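Protein LURP-one-related 15 (PDB 1ZXU) is of unknown function but belongs to the LOR family and might be related to phospholipid scramblases and the tubby-like membrane-tethered transcription factors. Local coordinates at residues Y36-A41 with V195-I200; D76-L81 with L203-D208. One frame throughout, in Å; residues are numbered along the deposited sequence.

Contact 1: residues Y36-A41 with V195-I200; sequences YPIDMA and VDYAFI
M40 and I38, two alternate residues of strand 38-43, meet Y197 in the first turn of helix 197-211. Here the barrel wall meets the start of the helix that runs inside it, as in the tubby-like fold. M40 is a selenomethionine. The M40 and Y197 side chains cross at about a right angle. M40 SE lies 3.8 Å from Y197 O and 4.1 Å from Y197 CB, so it touches the helix backbone as well as the side chain. From the Y197 ring centroid M40 SE is 5.3 Å away, 62° off the ring normal, an oblique Met-aromatic contact. The chain then bends at chi3 (-45°). This brings M40 CE to the helix, 4.1 Å from I200 CG2. The M40 tip is thus a bump set between the root of Y197 and the CG2 branch of I200. I38 fills in further out along the ring. I38 CD1 sits 3.7 Å from Y197 CD2 and nearly as close to Y197 CE2. Y32 packs edge-to-face with the same ring. Just before the helix, D196 is the N-cap, and D196 OD1 accepts from F199 N at 2.9 Å. No hydrogen bond crosses between 36-41 and 195-200, so apolar packing and the selenium-aromatic approach join them.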
ATOM      1  N   TYR A  36      16.863   6.750   0.800  1.00 30.11           N
ATOM      2  CA  TYR A  36      16.966   6.591   2.251  1.00 29.55           C
ATOM      3  C   TYR A  36      15.660   5.910   2.712  1.00 26.02           C
ATOM      4  O   TYR A  36      14.650   5.967   1.990  1.00 22.77           O
ATOM      5  CB  TYR A  36      17.121   7.951   2.948  1.00 30.81           C
ATOM      6  CG  TYR A  36      16.328   9.010   2.236  1.00 32.93           C
ATOM      7  CD1 TYR A  36      14.976   9.227   2.540  1.00 35.97           C
ATOM      8  CD2 TYR A  36      16.924   9.790   1.236  1.00 37.10           C
ATOM      9  CE1 TYR A  36      14.230  10.169   1.849  1.00 36.79           C
ATOM     10  CE2 TYR A  36      16.189  10.746   0.547  1.00 40.13           C
ATOM     11  CZ  TYR A  36      14.851  10.921   0.848  1.00 36.20           C
ATOM     12  OH  TYR A  36      14.119  11.869   0.168  1.00 40.10           O
ATOM     13  N   PRO A  37      15.694   5.281   3.891  1.00 27.09           N
ATOM     14  CA  PRO A  37      14.421   4.822   4.496  1.00 25.51           C
ATOM     15  C   PRO A  37      13.468   5.958   4.801  1.00 24.86           C
ATOM     16  O   PRO A  37      13.874   7.065   5.185  1.00 25.04           O
ATOM     17  CB  PRO A  37      14.871   4.096   5.763  1.00 24.06           C
ATOM     18  CG  PRO A  37      16.345   3.702   5.457  1.00 31.18           C
ATOM     19  CD  PRO A  37      16.855   4.912   4.722  1.00 27.32           C
ATOM     20  N   ILE A  38      12.174   5.684   4.646  1.00 20.71           N
ATOM     21  CA  ILE A  38      11.095   6.623   4.918  1.00 21.18           C
ATOM     22  C   ILE A  38      10.141   5.918   5.876  1.00 20.89           C
ATOM     23  O   ILE A  38       9.836   4.737   5.640  1.00 22.93           O
ATOM     24  CB  ILE A  38      10.316   6.877   3.619  1.00 23.44           C
ATOM     25  CG1 ILE A  38      11.137   7.775   2.694  1.00 29.71           C
ATOM     26  CG2 ILE A  38       8.923   7.510   3.904  1.00 27.45           C
ATOM     27  CD1 ILE A  38      10.462   7.988   1.336  1.00 38.32           C
ATOM     28  N   ASP A  39       9.686   6.602   6.926  1.00 18.91           N
ATOM     29  CA  ASP A  39       8.694   6.038   7.864  1.00 17.46           C
ATOM     30  C   ASP A  39       7.377   6.688   7.523  1.00 19.87           C
ATOM     31  O   ASP A  39       7.334   7.904   7.374  1.00 22.90           O
ATOM     32  CB  ASP A  39       9.009   6.347   9.300  1.00 17.72           C
ATOM     33  CG  ASP A  39      10.026   5.375   9.896  1.00 32.28           C
ATOM     34  OD1 ASP A  39      10.649   4.608   9.147  1.00 25.16           O
ATOM     35  OD2 ASP A  39      10.203   5.373  11.123  1.00 46.39           O
HETATM   36  N   MSE A  40       6.350   5.881   7.320  1.00 14.31           N
HETATM   37  CA  MSE A  40       5.017   6.444   7.012  1.00 13.57           C
HETATM   38  C   MSE A  40       4.066   6.147   8.124  1.00 13.93           C
HETATM   39  O   MSE A  40       4.239   5.162   8.873  1.00 14.84           O
HETATM   40  CB  MSE A  40       4.459   5.858   5.711  1.00 14.03           C
HETATM   41  CG  MSE A  40       5.409   5.934   4.542  1.00 16.77           C
HETATM   42 SE   MSE A  40       4.609   5.339   2.874  1.00 16.38          SE
HETATM   43  CE  MSE A  40       3.785   3.785   3.600  1.00 12.70           C
ATOM     44  N   ALA A  41       3.021   6.980   8.278  1.00 13.03           N
ATOM     45  CA  ALA A  41       2.068   6.738   9.348  1.00 12.32           C
ATOM     46  C   ALA A  41       0.690   7.205   8.887  1.00 13.30           C
ATOM     47  O   ALA A  41       0.612   7.989   7.923  1.00 14.95           O
ATOM     48  CB  ALA A  41       2.492   7.548  10.591  1.00 18.64           C
ATOM     49  N   VAL A 195      12.685   0.968  -2.298  1.00 16.50           N
ATOM     50  CA  VAL A 195      11.420   0.269  -2.375  1.00 15.96           C
ATOM     51  C   VAL A 195      10.332   1.325  -2.690  1.00 14.09           C
ATOM     52  O   VAL A 195      10.342   2.429  -2.150  1.00 15.23           O
ATOM     53  CB  VAL A 195      11.139  -0.347  -0.995  1.00 14.97           C
ATOM     54  CG1 VAL A 195       9.702  -0.939  -0.891  1.00 14.75           C
ATOM     55  CG2 VAL A 195      12.170  -1.461  -0.698  1.00 18.28           C
ATOM     56  N   ASP A 196       9.374   0.922  -3.504  1.00 15.66           N
ATOM     57  CA  ASP A 196       8.326   1.844  -3.971  1.00 15.98           C
ATOM     58  C   ASP A 196       7.379   2.160  -2.825  1.00 13.53           C
ATOM     59  O   ASP A 196       6.655   1.276  -2.351  1.00 12.61           O
ATOM     60  CB  ASP A 196       7.627   1.132  -5.118  1.00 15.11           C
ATOM     61  CG  ASP A 196       6.603   1.998  -5.825  1.00 17.74           C
ATOM     62  OD1 ASP A 196       5.875   2.729  -5.134  1.00 14.44           O
ATOM     63  OD2 ASP A 196       6.516   1.900  -7.062  1.00 16.34           O
ATOM     64  N   TYR A 197       7.408   3.402  -2.342  1.00 13.47           N
ATOM     65  CA  TYR A 197       6.597   3.681  -1.135  1.00 12.87           C
ATOM     66  C   TYR A 197       5.096   3.857  -1.470  1.00 12.53           C
ATOM     67  O   TYR A 197       4.237   3.805  -0.565  1.00 12.78           O
ATOM     68  CB  TYR A 197       7.197   4.828  -0.273  1.00 13.35           C
ATOM     69  CG  TYR A 197       7.076   6.253  -0.833  1.00 13.39           C
ATOM     70  CD1 TYR A 197       5.849   6.950  -0.779  1.00 16.21           C
ATOM     71  CD2 TYR A 197       8.225   6.890  -1.355  1.00 18.29           C
ATOM     72  CE1 TYR A 197       5.754   8.276  -1.241  1.00 21.71           C
ATOM     73  CE2 TYR A 197       8.129   8.211  -1.818  1.00 25.95           C
ATOM     74  CZ  TYR A 197       6.881   8.868  -1.766  1.00 24.17           C
ATOM     75  OH  TYR A 197       6.750  10.185  -2.232  1.00 31.38           O
ATOM     76  N   ALA A 198       4.777   4.069  -2.748  1.00 12.75           N
ATOM     77  CA  ALA A 198       3.335   4.098  -3.119  1.00 10.91           C
ATOM     78  C   ALA A 198       2.814   2.672  -3.072  1.00 13.97           C
ATOM     79  O   ALA A 198       1.722   2.388  -2.592  1.00 12.75           O
ATOM     80  CB  ALA A 198       3.094   4.717  -4.491  1.00 12.27           C
ATOM     81  N   PHE A 199       3.642   1.758  -3.541  1.00  9.69           N
ATOM     82  CA  PHE A 199       3.261   0.338  -3.432  1.00 12.34           C
ATOM     83  C   PHE A 199       3.042  -0.043  -1.941  1.00 11.11           C
ATOM     84  O   PHE A 199       1.999  -0.582  -1.568  1.00 11.67           O
ATOM     85  CB  PHE A 199       4.406  -0.477  -4.046  1.00 11.65           C
ATOM     86  CG  PHE A 199       4.284  -1.962  -3.788  1.00 12.96           C
ATOM     87  CD1 PHE A 199       3.100  -2.664  -4.121  1.00 16.98           C
ATOM     88  CD2 PHE A 199       5.327  -2.642  -3.139  1.00 13.46           C
ATOM     89  CE1 PHE A 199       2.970  -4.029  -3.880  1.00 17.83           C
ATOM     90  CE2 PHE A 199       5.227  -4.004  -2.935  1.00 14.42           C
ATOM     91  CZ  PHE A 199       4.040  -4.721  -3.257  1.00 17.34           C
ATOM     92  N   ILE A 200       3.997   0.265  -1.071  1.00 10.09           N
ATOM     93  CA  ILE A 200       3.801  -0.056   0.333  1.00 10.16           C
ATOM     94  C   ILE A 200       2.555   0.644   0.972  1.00 10.26           C
ATOM     95  O   ILE A 200       1.784   0.022   1.712  1.00 10.10           O
ATOM     96  CB  ILE A 200       5.068   0.240   1.146  1.00 10.29           C
ATOM     97  CG1 ILE A 200       6.272  -0.514   0.529  1.00 10.50           C
ATOM     98  CG2 ILE A 200       4.751  -0.095   2.631  1.00 12.44           C
ATOM     99  CD1 ILE A 200       6.119  -2.048   0.516  1.00 13.35           C
TER

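Contact 2: residues D76-L81 with L203-D208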
ATOM      1  N   ASP A  76     -16.425  -0.211  -2.519  1.00 27.00           N
ATOM      2  CA  ASP A  76     -15.607  -1.226  -3.156  1.00 27.08           C
ATOM      3  C   ASP A  76     -14.263  -0.647  -3.677  1.00 24.35           C
ATOM      4  O   ASP A  76     -13.440  -1.381  -4.187  1.00 22.92           O
ATOM      5  CB  ASP A  76     -16.388  -1.840  -4.311  1.00 28.87           C
ATOM      6  CG  ASP A  76     -16.676  -0.842  -5.436  1.00 36.36           C
ATOM      7  OD1 ASP A  76     -17.121   0.308  -5.154  1.00 41.83           O
ATOM      8  OD2 ASP A  76     -16.476  -1.205  -6.610  1.00 42.92           O
ATOM      9  N   LYS A  77     -14.081   0.670  -3.590  1.00 22.48           N
ATOM     10  CA  LYS A  77     -12.957   1.318  -4.298  1.00 19.25           C
ATOM     11  C   LYS A  77     -12.326   2.325  -3.342  1.00 18.10           C
ATOM     12  O   LYS A  77     -13.028   3.014  -2.595  1.00 19.19           O
ATOM     13  CB  LYS A  77     -13.411   2.139  -5.526  1.00 20.78           C
ATOM     14  CG  LYS A  77     -13.677   1.438  -6.785  1.00 24.85           C
ATOM     15  CD  LYS A  77     -13.633   2.493  -7.908  1.00 30.38           C
ATOM     16  CE  LYS A  77     -14.111   1.933  -9.243  1.00 40.75           C
ATOM     17  NZ  LYS A  77     -15.576   1.627  -9.298  1.00 50.22           N
ATOM     18  N   ARG A  78     -10.988   2.427  -3.367  1.00 15.99           N
ATOM     19  CA  ARG A  78     -10.340   3.498  -2.680  1.00 15.00           C
ATOM     20  C   ARG A  78      -9.328   4.052  -3.668  1.00 15.68           C
ATOM     21  O   ARG A  78      -8.797   3.308  -4.463  1.00 17.42           O
ATOM     22  CB  ARG A  78      -9.555   2.949  -1.482  1.00 15.22           C
ATOM     23  CG  ARG A  78      -9.218   4.008  -0.483  1.00 23.56           C
ATOM     24  CD  ARG A  78     -10.414   4.152   0.502  1.00 30.31           C
ATOM     25  NE  ARG A  78     -10.772   2.808   0.940  1.00 28.75           N
ATOM     26  CZ  ARG A  78     -10.301   2.237   2.039  1.00 26.17           C
ATOM     27  NH1 ARG A  78      -9.541   2.917   2.910  1.00 27.30           N
ATOM     28  NH2 ARG A  78     -10.675   0.986   2.320  1.00 39.31           N
ATOM     29  N   VAL A  79      -9.050   5.338  -3.584  1.00 12.02           N
ATOM     30  CA  VAL A  79      -7.955   5.921  -4.354  1.00 12.63           C
ATOM     31  C   VAL A  79      -6.906   6.557  -3.426  1.00 12.74           C
ATOM     32  O   VAL A  79      -7.239   7.071  -2.362  1.00 14.13           O
ATOM     33  CB  VAL A  79      -8.507   6.992  -5.386  1.00 16.30           C
ATOM     34  CG1 VAL A  79      -9.117   8.161  -4.666  1.00 21.61           C
ATOM     35  CG2 VAL A  79      -7.392   7.487  -6.332  1.00 19.82           C
ATOM     36  N   LEU A  80      -5.642   6.456  -3.811  1.00 11.45           N
ATOM     37  CA  LEU A  80      -4.516   7.166  -3.157  1.00 11.78           C
ATOM     38  C   LEU A  80      -4.190   8.341  -4.032  1.00 14.54           C
ATOM     39  O   LEU A  80      -3.872   8.143  -5.221  1.00 16.99           O
ATOM     40  CB  LEU A  80      -3.281   6.245  -3.062  1.00 13.67           C
ATOM     41  CG  LEU A  80      -3.295   5.474  -1.767  1.00 21.78           C
ATOM     42  CD1 LEU A  80      -4.423   4.422  -1.889  1.00 19.51           C
ATOM     43  CD2 LEU A  80      -1.947   4.828  -1.635  1.00 25.91           C
ATOM     44  N   LEU A  81      -4.315   9.550  -3.486  1.00 12.76           N
ATOM     45  CA  LEU A  81      -4.015  10.794  -4.225  1.00 12.90           C
ATOM     46  C   LEU A  81      -2.723  11.341  -3.730  1.00 14.60           C
ATOM     47  O   LEU A  81      -2.421  11.242  -2.547  1.00 16.10           O
ATOM     48  CB  LEU A  81      -5.090  11.864  -3.978  1.00 17.57           C
ATOM     49  CG  LEU A  81      -6.528  11.364  -4.174  1.00 17.32           C
ATOM     50  CD1 LEU A  81      -7.525  12.483  -3.765  1.00 29.48           C
ATOM     51  CD2 LEU A  81      -6.764  11.063  -5.579  1.00 20.59           C
ATOM     52  N   LEU A 203      -0.499  -1.256   0.280  1.00 10.83           N
ATOM     53  CA  LEU A 203      -0.644  -2.419   1.127  1.00 11.72           C
ATOM     54  C   LEU A 203      -1.190  -2.041   2.501  1.00 10.97           C
ATOM     55  O   LEU A 203      -1.950  -2.785   3.092  1.00 13.82           O
ATOM     56  CB  LEU A 203       0.709  -3.186   1.240  1.00 11.22           C
ATOM     57  CG  LEU A 203       1.191  -3.751  -0.098  1.00 13.86           C
ATOM     58  CD1 LEU A 203       2.531  -4.539   0.163  1.00 15.08           C
ATOM     59  CD2 LEU A 203       0.194  -4.741  -0.694  1.00 14.16           C
ATOM     60  N   VAL A 204      -0.699  -0.915   3.050  1.00 11.54           N
ATOM     61  CA  VAL A 204      -1.178  -0.401   4.323  1.00 11.42           C
ATOM     62  C   VAL A 204      -2.678  -0.130   4.259  1.00 12.10           C
ATOM     63  O   VAL A 204      -3.428  -0.504   5.183  1.00 13.13           O
ATOM     64  CB  VAL A 204      -0.414   0.861   4.701  1.00 13.11           C
ATOM     65  CG1 VAL A 204      -1.107   1.586   5.941  1.00 11.76           C
ATOM     66  CG2 VAL A 204       1.078   0.477   4.981  1.00 12.93           C
ATOM     67  N   VAL A 205      -3.106   0.423   3.136  1.00 11.02           N
ATOM     68  CA  VAL A 205      -4.533   0.656   2.884  1.00 10.38           C
ATOM     69  C   VAL A 205      -5.339  -0.656   2.903  1.00 11.09           C
ATOM     70  O   VAL A 205      -6.381  -0.744   3.545  1.00 13.26           O
ATOM     71  CB  VAL A 205      -4.763   1.455   1.600  1.00 12.37           C
ATOM     72  CG1 VAL A 205      -6.279   1.546   1.293  1.00 14.78           C
ATOM     73  CG2 VAL A 205      -4.122   2.882   1.760  1.00 14.98           C
ATOM     74  N   ILE A 206      -4.844  -1.643   2.195  1.00  9.83           N
ATOM     75  CA  ILE A 206      -5.490  -2.976   2.196  1.00 12.39           C
ATOM     76  C   ILE A 206      -5.511  -3.616   3.601  1.00 12.92           C
ATOM     77  O   ILE A 206      -6.532  -4.222   4.014  1.00 15.95           O
ATOM     78  CB  ILE A 206      -4.807  -3.905   1.165  1.00 13.42           C
ATOM     79  CG1 ILE A 206      -5.121  -3.398  -0.246  1.00 13.49           C
ATOM     80  CG2 ILE A 206      -5.298  -5.329   1.335  1.00 14.74           C
ATOM     81  CD1 ILE A 206      -4.258  -4.040  -1.347  1.00 18.60           C
ATOM     82  N   LEU A 207      -4.405  -3.540   4.345  1.00 10.84           N
ATOM     83  CA  LEU A 207      -4.404  -4.062   5.712  1.00 14.34           C
ATOM     84  C   LEU A 207      -5.426  -3.381   6.573  1.00 14.45           C
ATOM     85  O   LEU A 207      -6.095  -4.015   7.385  1.00 16.61           O
ATOM     86  CB  LEU A 207      -3.022  -3.913   6.328  1.00 15.18           C
ATOM     87  CG  LEU A 207      -1.986  -4.846   5.710  1.00 20.43           C
ATOM     88  CD1 LEU A 207      -0.609  -4.420   6.109  1.00 21.02           C
ATOM     89  CD2 LEU A 207      -2.310  -6.299   6.198  1.00 18.86           C
ATOM     90  N   ASP A 208      -5.502  -2.062   6.447  1.00 14.84           N
ATOM     91  CA  ASP A 208      -6.506  -1.307   7.197  1.00 16.82           C
ATOM     92  C   ASP A 208      -7.942  -1.791   6.813  1.00 18.36           C
ATOM     93  O   ASP A 208      -8.801  -1.954   7.707  1.00 20.54           O
ATOM     94  CB  ASP A 208      -6.359   0.154   6.869  1.00 15.90           C
ATOM     95  CG  ASP A 208      -7.429   0.998   7.545  1.00 20.76           C
ATOM     96  OD1 ASP A 208      -7.258   1.241   8.728  1.00 25.55           O
ATOM     97  OD2 ASP A 208      -8.382   1.366   6.849  1.00 22.14           O
TER
HETATM   98  O   HOH W   1      -8.431   1.159   4.251  1.00 24.93           O
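The tubby-like fold of the LOR family is a closed antiparallel barrel with a helix through its middle, and here strand 77-81 of the wall faces that central helix, 197-211. Strand and helix segment run roughly antiparallel, their directions 146° apart, with their axes 10.4 Å apart at closest. Two inward residues of the strand, R78 and L80, straddle V205. The two methyls of V205 divide the work. V205 CG2 meets L80 CD1 tip to tip at 4.0 Å. V205 CG1 lies over one face of the R78 guanidinium, 3.9 Å from R78 NH1 and not over the centre of the group. V205 also touches V67 and I56, on two other strands of the wall.

The R78 chain leaves with CG anti to the backbone N (chi1 -162°) and bends at chi2 and chi3, which turns that face to V205. All four touching residues are buried, so the charged groups need partners. R78 NH1 donates to G52 O, and D208 OD1 forms a salt bridge with R44. R78 and D208 carry opposite charges but do not pair directly. D208 OD2 stands at the guanidinium edge, 4.4 Å from R78 NH1. One water lies between them. Its distance to R78 NH1, 2.5 Å, is unusually short and so to be read with caution. It donates to D208 OD2 at 2.6 Å. It also donates to V205 O, at 2.9 Å.

Both contacts join helix 197-211 to the wall of one 12-stranded antiparallel barrel, and they lie about 15 Å apart, centre to centre. Contact 1 uses the start of the helix and strand 38-43, the first strand of the sheet. Contact 2 uses a later part of the helix and strand 77-81, the fourth. The chain supplies the segments in the order 36-41, 76-81, 195-200, 203-208, so the two contacts cross along the sequence. In sequence the wall strands come first and the helix last. Its successive turns pack on different strands, apolar at 195-200 and partly water-bridged at 203-208. Together they tie the C-terminal helix to the N-terminal part of the barrel.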